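Local coordinates for protein TRAP dicarboxylate transporter-DctP subunit (Marinobacter aquaeolei, PDB 4PFI) that probably binds a small solute, perhaps a dicarboxylate or related organic acid, in the periplasm and delivers it to a TRAP membrane transporter, at residues A135-F140 / L149-F154; G153-G158 / A247-N252; H117-E122 / A333-A338; D106-T111 / E141-N146. All blocks are in the same frame, centred on the assembly; numbering follows the deposited sequence.

The four contacts build one region of the open, unliganded binding protein. Contact 1 and contact 2 share G153 and F154 on strand 149-164, and their centres lie about 9 Å apart: the first sets helix 134-145 against that strand, the second pairs the strand with 244-252. Contact 4 uses the next stretch of that helix, its centre about 10 Å from that of contact 1, and Y144 reaches from it to L151, F154 and V250. Contact 3 brings in the C-terminal helix 318-339, whose L334 packs on A139 and F140 of contact 1 and on E110 of contact 4. Contacts 2 and 3 do not touch; their nearest atoms are about 8 Å apart.

Contact 1: A135-F140 / L149-F154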
loop_
_atom_site.group_PDB
_atom_site.type_symbol
_atom_site.label_atom_id
_atom_site.label_comp_id
_atom_site.label_asym_id
_atom_site.label_seq_id
_atom_site.Cartn_x
_atom_site.Cartn_y
_atom_site.Cartn_z
ATOM N N ALA A 135 -9.995 13.158 11.345
ATOM C CA ALA A 135 -9.111 14.307 11.154
ATOM C C ALA A 135 -7.929 13.952 10.247
ATOM O O ALA A 135 -7.382 14.816 9.560
ATOM C CB ALA A 135 -8.613 14.833 12.502
ATOM N N PHE A 136 -7.537 12.680 10.236
ATOM C CA PHE A 136 -6.453 12.233 9.363
ATOM C C PHE A 136 -6.994 12.054 7.947
ATOM O O PHE A 136 -6.399 12.532 6.979
ATOM C CB PHE A 136 -5.857 10.928 9.877
ATOM C CG PHE A 136 -4.667 10.460 9.102
ATOM C CD1 PHE A 136 -3.413 11.015 9.331
ATOM C CD2 PHE A 136 -4.791 9.453 8.155
ATOM C CE1 PHE A 136 -2.304 10.589 8.617
ATOM C CE2 PHE A 136 -3.680 9.013 7.436
ATOM C CZ PHE A 136 -2.435 9.584 7.670
ATOM N N ILE A 137 -8.142 11.394 7.825
ATOM C CA ILE A 137 -8.758 11.219 6.520
ATOM C C ILE A 137 -9.018 12.588 5.895
ATOM O O ILE A 137 -8.651 12.838 4.748
ATOM C CB ILE A 137 -10.085 10.430 6.623
ATOM C CG1 ILE A 137 -9.806 8.996 7.101
ATOM C CG2 ILE A 137 -10.829 10.435 5.273
ATOM C CD1 ILE A 137 -11.033 8.069 7.074
ATOM N N SER A 138 -9.633 13.481 6.664
ATOM C CA SER A 138 -10.034 14.780 6.146
ATOM C C SER A 138 -8.830 15.590 5.662
ATOM O O SER A 138 -8.933 16.336 4.692
ATOM C CB SER A 138 -10.837 15.570 7.194
ATOM O OG SER A 138 -10.134 15.678 8.418
ATOM N N ALA A 139 -7.686 15.439 6.320
ATOM C CA ALA A 139 -6.475 16.137 5.884
ATOM C C ALA A 139 -6.079 15.747 4.441
ATOM O O ALA A 139 -5.407 16.507 3.737
ATOM C CB ALA A 139 -5.313 15.883 6.868
ATOM N N PHE A 140 -6.532 14.580 3.995
ATOM C CA PHE A 140 -6.174 14.077 2.684
ATOM C C PHE A 140 -7.220 14.376 1.649
ATOM O O PHE A 140 -6.902 14.475 0.467
ATOM C CB PHE A 140 -5.990 12.564 2.744
ATOM C CG PHE A 140 -4.603 12.138 3.057
ATOM C CD1 PHE A 140 -3.645 12.100 2.061
ATOM C CD2 PHE A 140 -4.264 11.743 4.331
ATOM C CE1 PHE A 140 -2.357 11.675 2.336
ATOM C CE2 PHE A 140 -2.985 11.312 4.615
ATOM C CZ PHE A 140 -2.021 11.275 3.613
ATOM N N LEU A 149 -11.122 13.123 -7.190
ATOM C CA LEU A 149 -11.460 11.854 -6.564
ATOM C C LEU A 149 -12.057 12.032 -5.170
ATOM O O LEU A 149 -11.649 12.905 -4.404
ATOM C CB LEU A 149 -10.222 10.944 -6.495
ATOM C CG LEU A 149 -9.694 10.417 -7.834
ATOM C CD1 LEU A 149 -8.346 9.730 -7.647
ATOM C CD2 LEU A 149 -10.699 9.476 -8.481
ATOM N N GLN A 150 -13.021 11.185 -4.832
ATOM C CA GLN A 150 -13.546 11.164 -3.477
ATOM C C GLN A 150 -12.809 10.091 -2.660
ATOM O O GLN A 150 -12.957 8.902 -2.925
ATOM C CB GLN A 150 -15.059 10.903 -3.483
ATOM C CG GLN A 150 -15.675 10.879 -2.100
ATOM C CD GLN A 150 -15.568 12.216 -1.379
ATOM O OE1 GLN A 150 -16.130 13.215 -1.824
ATOM N NE2 GLN A 150 -14.847 12.237 -0.257
ATOM N N LEU A 151 -12.010 10.524 -1.682
ATOM C CA LEU A 151 -11.316 9.605 -0.766
ATOM C C LEU A 151 -12.299 9.086 0.273
ATOM O O LEU A 151 -12.958 9.874 0.935
ATOM C CB LEU A 151 -10.151 10.308 -0.056
ATOM C CG LEU A 151 -9.518 9.506 1.089
ATOM C CD1 LEU A 151 -8.690 8.336 0.559
ATOM C CD2 LEU A 151 -8.685 10.394 2.007
ATOM N N LEU A 152 -12.394 7.763 0.410
ATOM C CA LEU A 152 -13.314 7.141 1.364
ATOM C C LEU A 152 -12.579 6.538 2.560
ATOM O O LEU A 152 -13.167 6.345 3.620
ATOM C CB LEU A 152 -14.148 6.058 0.674
ATOM C CG LEU A 152 -14.988 6.546 -0.515
ATOM C CD1 LEU A 152 -15.783 5.400 -1.151
ATOM C CD2 LEU A 152 -15.917 7.684 -0.083
ATOM N N GLY A 153 -11.298 6.217 2.392
ATOM C CA GLY A 153 -10.550 5.592 3.468
ATOM C C GLY A 153 -9.259 4.923 3.040
ATOM O O GLY A 153 -8.905 4.889 1.858
ATOM N N PHE A 154 -8.558 4.382 4.029
ATOM C CA PHE A 154 -7.303 3.691 3.807
ATOM C C PHE A 154 -7.406 2.228 4.247
ATOM O O PHE A 154 -8.091 1.918 5.220
ATOM C CB PHE A 154 -6.181 4.418 4.564
ATOM C CG PHE A 154 -5.946 5.833 4.078
ATOM C CD1 PHE A 154 -5.559 6.072 2.772
ATOM C CD2 PHE A 154 -6.159 6.933 4.918
ATOM C CE1 PHE A 154 -5.366 7.366 2.319
ATOM C CE2 PHE A 154 -5.960 8.238 4.458
ATOM C CZ PHE A 154 -5.565 8.454 3.166
#
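A helix running back into a strand, with an aromatic cluster of F136, F140 and F154 between them, makes this buried contact of the solute-binding fold. Helix segment 135-140 and strand segment 149-154 run nearly antiparallel, at 153°, their axes 9.0 Å apart at closest approach. The ring of F154 turns its edge to the face of F140, with the planes at 74°. Its CZ lies 3.7 Å from CD2 of F140, over the rim of that ring and not its middle. One turn earlier on the helix, with CG anti to the backbone N (chi1 -175°), F136 places its ring beside F154. Here the rings meet obliquely, CE2 of F136 standing 3.8 Å from CE2 of F154.

Beside the rings, L151 pushes one methyl into the helix surface: CD2 comes within 3.5 Å of F140 CB and 3.9 Å of I137 CG2. The other end of I137, CD1, lies 4.4 Å from CA of G153. The backbone torsions of G153 would drive a CB into the carbonyl O of L152, so only glycine fits easily. An alanine in place of F154 would probably open a gap in the cluster, leaving the face of F140 without the edge that packs on it and F136 without its partner on the strand.

The cluster extends to F114, whose ring also meets F154, while L113 touches both helix phenylalanines. L334 of helix 318-339 packs on F140, and strand 244-252 borders L151 and F154 through S248.

Contact 2: G153-G158 / A247-N252; sequences GFVPEG and ASVVAN
V155 and A247 are bound to each other twice through their backbones, as an antiparallel hydrogen-bonded pair. V155 N reaches A247 O at 2.8 Å, and A247 N returns to V155 O at 2.8 Å, both with N-H...O angles of 163°. The next pair along, F154 with S248, is a non-hydrogen-bonded one, its CA atoms 4.7 Å apart. Beyond it V249 N donates to G153 O at 3.0 Å, almost straight at the hydrogen but tilted from the carbonyl plane. The same G153 O has S248 CA 3.6 Å away, a CA-H...O contact. The segments run at 145° to each other, well short of exactly antiparallel.

Side chains alternate between the two faces of the sheet. On one, V155 CG2 and V249 CG2 meet at 3.9 Å; in both valines this branch lies beside the backbone N, with CG1 anti to it. F98 of strand 96-99 covers these valines and A247. E157 stretches its chain alongside A247, and its OE1 comes to 3.3 Å from A247 CB, while OE2 bonds to Q50. On the other face, S248 OG sits near the plane of the F154 ring, at the edge formed by CE1 and CD1.

Strand 244-252 thus lies between 149-164 and 96-99, bonding to the latter through S248 with A99 and V250 with A97. Strand 149-164 also pairs with 217-220 and 236-239, consistent with the long strand that passes between the two lobes in TRAP-type binding proteins.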
loop_
_atom_site.group_PDB
_atom_site.type_symbol
_atom_site.label_atom_id
_atom_site.label_comp_id
_atom_site.label_asym_id
_atom_site.label_seq_id
_atom_site.Cartn_x
_atom_site.Cartn_y
_atom_site.Cartn_z
ATOM N N GLY A 153 -11.298 6.217 2.392
ATOM C CA GLY A 153 -10.550 5.592 3.468
ATOM C C GLY A 153 -9.259 4.923 3.040
ATOM O O GLY A 153 -8.905 4.889 1.858
ATOM N N PHE A 154 -8.558 4.382 4.029
ATOM C CA PHE A 154 -7.303 3.691 3.807
ATOM C C PHE A 154 -7.406 2.228 4.247
ATOM O O PHE A 154 -8.091 1.918 5.220
ATOM C CB PHE A 154 -6.181 4.418 4.564
ATOM C CG PHE A 154 -5.946 5.833 4.078
ATOM C CD1 PHE A 154 -5.559 6.072 2.772
ATOM C CD2 PHE A 154 -6.159 6.933 4.918
ATOM C CE1 PHE A 154 -5.366 7.366 2.319
ATOM C CE2 PHE A 154 -5.960 8.238 4.458
ATOM C CZ PHE A 154 -5.565 8.454 3.166
ATOM N N VAL A 155 -6.733 1.339 3.520
ATOM C CA VAL A 155 -6.693 -0.080 3.851
ATOM C C VAL A 155 -5.263 -0.653 3.883
ATOM O O VAL A 155 -4.506 -0.482 2.934
ATOM C CB VAL A 155 -7.510 -0.883 2.839
ATOM C CG1 VAL A 155 -7.510 -2.350 3.222
ATOM C CG2 VAL A 155 -8.945 -0.320 2.753
ATOM N N PRO A 156 -4.898 -1.350 4.972
ATOM C CA PRO A 156 -3.573 -1.984 5.124
ATOM C C PRO A 156 -3.434 -3.258 4.266
ATOM O O PRO A 156 -4.387 -4.038 4.219
ATOM C CB PRO A 156 -3.538 -2.357 6.613
ATOM C CG PRO A 156 -5.007 -2.631 6.961
ATOM C CD PRO A 156 -5.806 -1.658 6.094
ATOM N N GLU A 157 -2.303 -3.461 3.580
ATOM C CA GLU A 157 -2.080 -4.716 2.832
ATOM C C GLU A 157 -0.923 -5.501 3.434
ATOM O O GLU A 157 -0.661 -6.647 3.057
ATOM C CB GLU A 157 -1.862 -4.469 1.341
ATOM C CG GLU A 157 -2.835 -3.470 0.781
ATOM C CD GLU A 157 -2.749 -3.303 -0.737
ATOM O OE1 GLU A 157 -2.201 -2.269 -1.191
ATOM O OE2 GLU A 157 -3.244 -4.186 -1.482
ATOM N N GLY A 158 -0.252 -4.907 4.407
ATOM C CA GLY A 158 0.743 -5.634 5.157
ATOM C C GLY A 158 2.056 -4.889 5.275
ATOM O O GLY A 158 2.290 -3.896 4.582
ATOM N N ALA A 247 -3.293 0.996 0.878
ATOM C CA ALA A 247 -4.030 1.311 -0.347
ATOM C C ALA A 247 -5.218 2.235 -0.032
ATOM O O ALA A 247 -5.808 2.132 1.042
ATOM C CB ALA A 247 -4.521 0.040 -0.993
ATOM N N SER A 248 -5.554 3.132 -0.968
ATOM C CA SER A 248 -6.705 4.038 -0.842
ATOM C C SER A 248 -7.937 3.425 -1.461
ATOM O O SER A 248 -7.843 2.786 -2.512
ATOM C CB SER A 248 -6.462 5.337 -1.631
ATOM O OG SER A 248 -5.815 6.325 -0.876
ATOM N N VAL A 249 -9.100 3.649 -0.858
ATOM C CA VAL A 249 -10.357 3.400 -1.568
ATOM C C VAL A 249 -10.917 4.741 -2.030
ATOM O O VAL A 249 -11.175 5.626 -1.221
ATOM C CB VAL A 249 -11.409 2.658 -0.699
ATOM C CG1 VAL A 249 -12.742 2.529 -1.464
ATOM C CG2 VAL A 249 -10.900 1.286 -0.266
ATOM N N VAL A 250 -11.100 4.900 -3.332
ATOM C CA VAL A 250 -11.590 6.166 -3.876
ATOM C C VAL A 250 -12.885 5.984 -4.669
ATOM O O VAL A 250 -13.200 4.892 -5.144
ATOM C CB VAL A 250 -10.533 6.835 -4.803
ATOM C CG1 VAL A 250 -9.313 7.238 -4.006
ATOM C CG2 VAL A 250 -10.178 5.920 -5.974
ATOM N N ALA A 251 -13.626 7.075 -4.823
ATOM C CA ALA A 251 -14.856 7.042 -5.596
ATOM C C ALA A 251 -14.953 8.229 -6.538
ATOM O O ALA A 251 -14.416 9.315 -6.277
ATOM C CB ALA A 251 -16.069 7.004 -4.680
ATOM N N ASN A 252 -15.651 8.007 -7.642
ATOM C CA ASN A 252 -16.036 9.098 -8.518
ATOM C C ASN A 252 -16.686 10.239 -7.722
ATOM O O ASN A 252 -17.575 10.029 -6.892
ATOM C CB ASN A 252 -16.973 8.608 -9.615
ATOM C CG ASN A 252 -17.350 9.711 -10.574
ATOM O OD1 ASN A 252 -18.413 10.319 -10.451
ATOM N ND2 ASN A 252 -16.462 10.001 -11.521
#

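Contact 3: H117-E122 / A333-A338; sequences HFLLPE and ALIQRA
L119 carries most of the meeting between loop segment 117-122 and helix segment 333-338. One of its methyls, CD1, touches CG2 of I335 at 4.0 Å, the two side chains crossing at about a right angle. Its other methyl, CD2, stands 4.4 Å from CB of A338. With CG anti to the backbone N (chi1 180°), the leucine extends straight at the helix and its branches straddle these two residues, which share one side of the helix. L120 starts out in the other direction, yet its CD1 turns back to within 4.2 Å of A338 CB. P121 adds its ring, CD lying 4.0 Å from A338 O.

No hydrogen bond spans the two segments, and the join is largely apolar. It sets the C-terminal helix of the family 7 solute-binding fold, 318-339, against the connecting loop before helix 124-132, tying the end of the modelled chain to a much earlier region.

Further out, L130 of helix 124-132 packs on both P121 and A338, while L113 and R320 flank L119. The loop itself is held by charged neighbours: R244 binds the carbonyl oxygens of P121 and E122, E122 makes a salt bridge to R309, and R320 bonds to H117 O.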
loop_
_atom_site.group_PDB
_atom_site.type_symbol
_atom_site.label_atom_id
_atom_site.label_comp_id
_atom_site.label_asym_id
_atom_site.label_seq_id
_atom_site.Cartn_x
_atom_site.Cartn_y
_atom_site.Cartn_z
ATOM N N HIS A 117 9.796 5.664 5.888
ATOM C CA HIS A 117 10.146 4.585 6.814
ATOM C C HIS A 117 10.035 5.054 8.276
ATOM O O HIS A 117 10.404 6.186 8.579
ATOM C CB HIS A 117 11.558 4.065 6.519
ATOM C CG HIS A 117 11.678 3.353 5.202
ATOM N ND1 HIS A 117 12.814 2.709 4.803
ATOM C CD2 HIS A 117 10.775 3.199 4.194
ATOM C CE1 HIS A 117 12.622 2.182 3.600
ATOM N NE2 HIS A 117 11.405 2.473 3.214
ATOM N N PHE A 118 9.533 4.182 9.158
ATOM C CA PHE A 118 9.524 4.406 10.612
ATOM C C PHE A 118 8.695 5.618 11.037
ATOM O O PHE A 118 8.990 6.241 12.038
ATOM C CB PHE A 118 10.960 4.517 11.135
ATOM C CG PHE A 118 11.813 3.333 10.757
ATOM C CD1 PHE A 118 11.598 2.093 11.345
ATOM C CD2 PHE A 118 12.802 3.443 9.786
ATOM C CE1 PHE A 118 12.342 0.989 10.976
ATOM C CE2 PHE A 118 13.560 2.332 9.423
ATOM C CZ PHE A 118 13.320 1.104 10.022
ATOM N N LEU A 119 7.641 5.933 10.292
ATOM C CA LEU A 119 6.869 7.133 10.557
ATOM C C LEU A 119 5.575 6.784 11.280
ATOM O O LEU A 119 5.375 7.168 12.433
ATOM C CB LEU A 119 6.545 7.867 9.258
ATOM C CG LEU A 119 5.718 9.147 9.447
ATOM C CD1 LEU A 119 6.632 10.325 9.736
ATOM C CD2 LEU A 119 4.863 9.409 8.227
ATOM N N LEU A 120 4.690 6.074 10.589
ATOM C CA LEU A 120 3.463 5.597 11.197
ATOM C C LEU A 120 3.807 4.690 12.376
ATOM O O LEU A 120 4.853 4.053 12.380
ATOM C CB LEU A 120 2.652 4.816 10.183
ATOM C CG LEU A 120 1.789 5.602 9.209
ATOM C CD1 LEU A 120 2.524 6.800 8.602
ATOM C CD2 LEU A 120 1.309 4.639 8.123
ATOM N N PRO A 121 2.931 4.639 13.390
ATOM C CA PRO A 121 3.192 3.800 14.569
ATOM C C PRO A 121 3.326 2.301 14.206
ATOM O O PRO A 121 2.560 1.801 13.382
ATOM C CB PRO A 121 1.969 4.054 15.456
ATOM C CG PRO A 121 0.936 4.632 14.566
ATOM C CD PRO A 121 1.657 5.370 13.497
ATOM N N GLU A 122 4.315 1.629 14.801
ATOM C CA GLU A 122 4.584 0.202 14.611
ATOM C C GLU A 122 3.417 -0.647 15.057
ATOM O O GLU A 122 2.963 -1.537 14.335
ATOM C CB GLU A 122 5.756 -0.240 15.489
ATOM C CG GLU A 122 7.023 0.525 15.310
ATOM C CD GLU A 122 8.081 0.093 16.306
ATOM O OE1 GLU A 122 7.781 -0.777 17.162
ATOM O OE2 GLU A 122 9.214 0.621 16.228
ATOM N N ALA A 333 2.204 18.794 8.330
ATOM C CA ALA A 333 1.131 18.557 9.295
ATOM C C ALA A 333 0.779 17.082 9.340
ATOM O O ALA A 333 0.513 16.537 10.406
ATOM C CB ALA A 333 -0.097 19.382 8.945
ATOM N N LEU A 334 0.791 16.430 8.178
ATOM C CA LEU A 334 0.532 14.990 8.110
ATOM C C LEU A 334 1.563 14.233 8.952
ATOM O O LEU A 334 1.210 13.393 9.792
ATOM C CB LEU A 334 0.558 14.516 6.658
ATOM C CG LEU A 334 -0.583 15.115 5.829
ATOM C CD1 LEU A 334 -0.352 14.955 4.322
ATOM C CD2 LEU A 334 -1.919 14.503 6.244
ATOM N N ILE A 335 2.835 14.555 8.728
ATOM C CA ILE A 335 3.934 13.997 9.513
ATOM C C ILE A 335 3.727 14.257 11.009
ATOM O O ILE A 335 4.025 13.401 11.848
ATOM C CB ILE A 335 5.291 14.583 9.068
ATOM C CG1 ILE A 335 5.664 14.054 7.682
ATOM C CG2 ILE A 335 6.384 14.272 10.086
ATOM C CD1 ILE A 335 7.102 14.280 7.295
ATOM N N GLN A 336 3.191 15.434 11.333
ATOM C CA GLN A 336 2.941 15.809 12.720
ATOM C C GLN A 336 1.816 14.981 13.317
ATOM O O GLN A 336 1.931 14.496 14.442
ATOM C CB GLN A 336 2.633 17.314 12.831
ATOM C CG GLN A 336 3.895 18.182 12.893
ATOM C CD GLN A 336 3.721 19.589 12.333
ATOM O OE1 GLN A 336 2.624 20.156 12.340
ATOM N NE2 GLN A 336 4.818 20.164 11.843
ATOM N N ARG A 337 0.733 14.805 12.571
ATOM C CA ARG A 337 -0.390 14.030 13.081
ATOM C C ARG A 337 0.014 12.568 13.316
ATOM O O ARG A 337 -0.389 11.964 14.316
ATOM C CB ARG A 337 -1.604 14.129 12.146
ATOM N N ALA A 338 0.834 12.008 12.422
ATOM C CA ALA A 338 1.231 10.595 12.511
ATOM C C ALA A 338 2.359 10.358 13.515
ATOM O O ALA A 338 2.595 9.235 13.926
ATOM C CB ALA A 338 1.650 10.080 11.155
#

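Contact 4: D106-T111 / E141-N146; sequences DTVPET and EPAYHN
V108 points its CB at helix segment 141-146, and its branches divide the work there. CG1, placed anti to the backbone N (chi1 -166°), meets A143 CB at 3.8 Å and lies over one face of the Y144 ring near its rim, 4.1 Å from CE1. CG2 faces the backbone instead, 4.0 Å from A143 O.

Two more residues of the turn reach the helix. E110, bent at chi2, brings its carboxylate OE1 to 3.2 Å from A143 CB. T111 sends CG2 to the Y144 hydroxyl, 3.3 Å from OH, its methyl approaching the ring obliquely. The threonine hydroxyl turns the other way: OG1 donates to V108 O at 2.8 Å, and T111 N binds the same oxygen, where the 3-10 segment starts at P109. A valine in place of T111 would lack the hydroxyl and would probably leave V108 O with one donor fewer and the turn less firmly held.

Y144 is buried, with L151 and F154 beside it. No hydrogen bond joins the two segments, so helix and turn depend mainly on methyl and ring contacts, with the E110 carboxylate laid against the A143 methyl, while the bonds to V108 O shape the turn that presents those groups.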
loop_
_atom_site.group_PDB
_atom_site.type_symbol
_atom_site.label_atom_id
_atom_site.label_comp_id
_atom_site.label_asym_id
_atom_site.label_seq_id
_atom_site.Cartn_x
_atom_site.Cartn_y
_atom_site.Cartn_z
ATOM N N ASP A 106 1.898 11.339 -8.859
ATOM C CA ASP A 106 2.022 12.508 -9.732
ATOM C C ASP A 106 0.826 13.435 -9.607
ATOM O O ASP A 106 0.874 14.586 -10.036
ATOM C CB ASP A 106 2.193 12.078 -11.185
ATOM C CG ASP A 106 3.616 11.640 -11.501
ATOM O OD1 ASP A 106 4.577 12.356 -11.118
ATOM O OD2 ASP A 106 3.774 10.568 -12.131
ATOM N N THR A 107 -0.249 12.940 -9.010
ATOM C CA THR A 107 -1.452 13.744 -8.825
ATOM C C THR A 107 -1.680 14.091 -7.339
ATOM O O THR A 107 -2.053 15.224 -7.014
ATOM C CB THR A 107 -2.692 13.012 -9.403
ATOM O OG1 THR A 107 -2.724 11.662 -8.913
ATOM C CG2 THR A 107 -2.632 12.965 -10.907
ATOM N N VAL A 108 -1.439 13.117 -6.454
ATOM C CA VAL A 108 -1.637 13.268 -5.008
ATOM C C VAL A 108 -0.374 12.889 -4.217
ATOM O O VAL A 108 -0.326 11.833 -3.574
ATOM C CB VAL A 108 -2.781 12.356 -4.521
ATOM C CG1 VAL A 108 -3.222 12.752 -3.136
ATOM C CG2 VAL A 108 -3.941 12.402 -5.502
ATOM N N PRO A 109 0.640 13.762 -4.244
ATOM C CA PRO A 109 1.968 13.512 -3.662
ATOM C C PRO A 109 1.938 13.279 -2.155
ATOM O O PRO A 109 2.886 12.724 -1.599
ATOM C CB PRO A 109 2.744 14.797 -3.970
ATOM C CG PRO A 109 1.896 15.566 -4.966
ATOM C CD PRO A 109 0.491 15.146 -4.718
ATOM N N GLU A 110 0.850 13.679 -1.511
ATOM C CA GLU A 110 0.712 13.557 -0.070
ATOM C C GLU A 110 0.686 12.084 0.340
ATOM O O GLU A 110 1.010 11.742 1.479
ATOM C CB GLU A 110 -0.570 14.266 0.393
ATOM C CG GLU A 110 -0.533 15.781 0.159
ATOM C CD GLU A 110 -0.645 16.182 -1.317
ATOM O OE1 GLU A 110 -1.320 15.466 -2.090
ATOM O OE2 GLU A 110 -0.059 17.218 -1.711
ATOM N N THR A 111 0.286 11.214 -0.583
ATOM C CA THR A 111 0.250 9.782 -0.288
ATOM C C THR A 111 1.673 9.235 -0.081
ATOM O O THR A 111 1.841 8.154 0.474
ATOM C CB THR A 111 -0.508 8.978 -1.374
ATOM O OG1 THR A 111 0.064 9.222 -2.666
ATOM C CG2 THR A 111 -1.976 9.368 -1.404
ATOM N N GLU A 141 -8.468 14.483 2.092
ATOM C CA GLU A 141 -9.610 14.675 1.187
ATOM C C GLU A 141 -9.401 15.743 0.108
ATOM O O GLU A 141 -9.707 15.509 -1.052
ATOM C CB GLU A 141 -10.884 14.999 1.977
ATOM C CG GLU A 141 -11.625 13.781 2.501
ATOM C CD GLU A 141 -12.911 14.139 3.252
ATOM O OE1 GLU A 141 -13.669 15.034 2.790
ATOM O OE2 GLU A 141 -13.158 13.527 4.317
ATOM N N PRO A 142 -8.910 16.929 0.490
ATOM C CA PRO A 142 -8.696 18.015 -0.476
ATOM C C PRO A 142 -7.677 17.641 -1.556
ATOM O O PRO A 142 -7.897 17.961 -2.724
ATOM C CB PRO A 142 -8.168 19.160 0.396
ATOM C CG PRO A 142 -8.629 18.842 1.774
ATOM C CD PRO A 142 -8.586 17.353 1.862
ATOM N N ALA A 143 -6.589 16.964 -1.178
ATOM C CA ALA A 143 -5.564 16.580 -2.146
ATOM C C ALA A 143 -6.160 15.642 -3.193
ATOM O O ALA A 143 -5.825 15.716 -4.379
ATOM C CB ALA A 143 -4.384 15.932 -1.448
ATOM N N TYR A 144 -7.062 14.774 -2.748
ATOM C CA TYR A 144 -7.733 13.836 -3.639
ATOM C C TYR A 144 -8.745 14.527 -4.546
ATOM O O TYR A 144 -8.856 14.193 -5.732
ATOM C CB TYR A 144 -8.449 12.757 -2.829
ATOM C CG TYR A 144 -7.563 11.594 -2.441
ATOM C CD1 TYR A 144 -6.766 11.663 -1.314
ATOM C CD2 TYR A 144 -7.530 10.433 -3.197
ATOM C CE1 TYR A 144 -5.971 10.631 -0.953
ATOM C CE2 TYR A 144 -6.731 9.379 -2.837
ATOM C CZ TYR A 144 -5.954 9.491 -1.709
ATOM O OH TYR A 144 -5.145 8.481 -1.291
ATOM N N HIS A 145 -9.498 15.468 -3.966
ATOM C CA HIS A 145 -10.489 16.250 -4.702
ATOM C C HIS A 145 -9.767 16.982 -5.805
ATOM O O HIS A 145 -10.218 17.005 -6.941
ATOM C CB HIS A 145 -11.203 17.250 -3.793
ATOM C CG HIS A 145 -12.283 16.645 -2.943
ATOM N ND1 HIS A 145 -13.299 15.869 -3.464
ATOM C CD2 HIS A 145 -12.524 16.730 -1.612
ATOM C CE1 HIS A 145 -14.107 15.492 -2.490
ATOM N NE2 HIS A 145 -13.659 15.997 -1.355
ATOM N N ASN A 146 -8.616 17.545 -5.464
ATOM C CA ASN A 146 -7.763 18.232 -6.428
ATOM C C ASN A 146 -7.415 17.357 -7.640
ATOM O O ASN A 146 -7.066 17.873 -8.696
ATOM C CB ASN A 146 -6.484 18.711 -5.733
ATOM C CG ASN A 146 -5.663 19.648 -6.589
ATOM O OD1 ASN A 146 -4.710 19.223 -7.248
ATOM N ND2 ASN A 146 -6.013 20.937 -6.574
#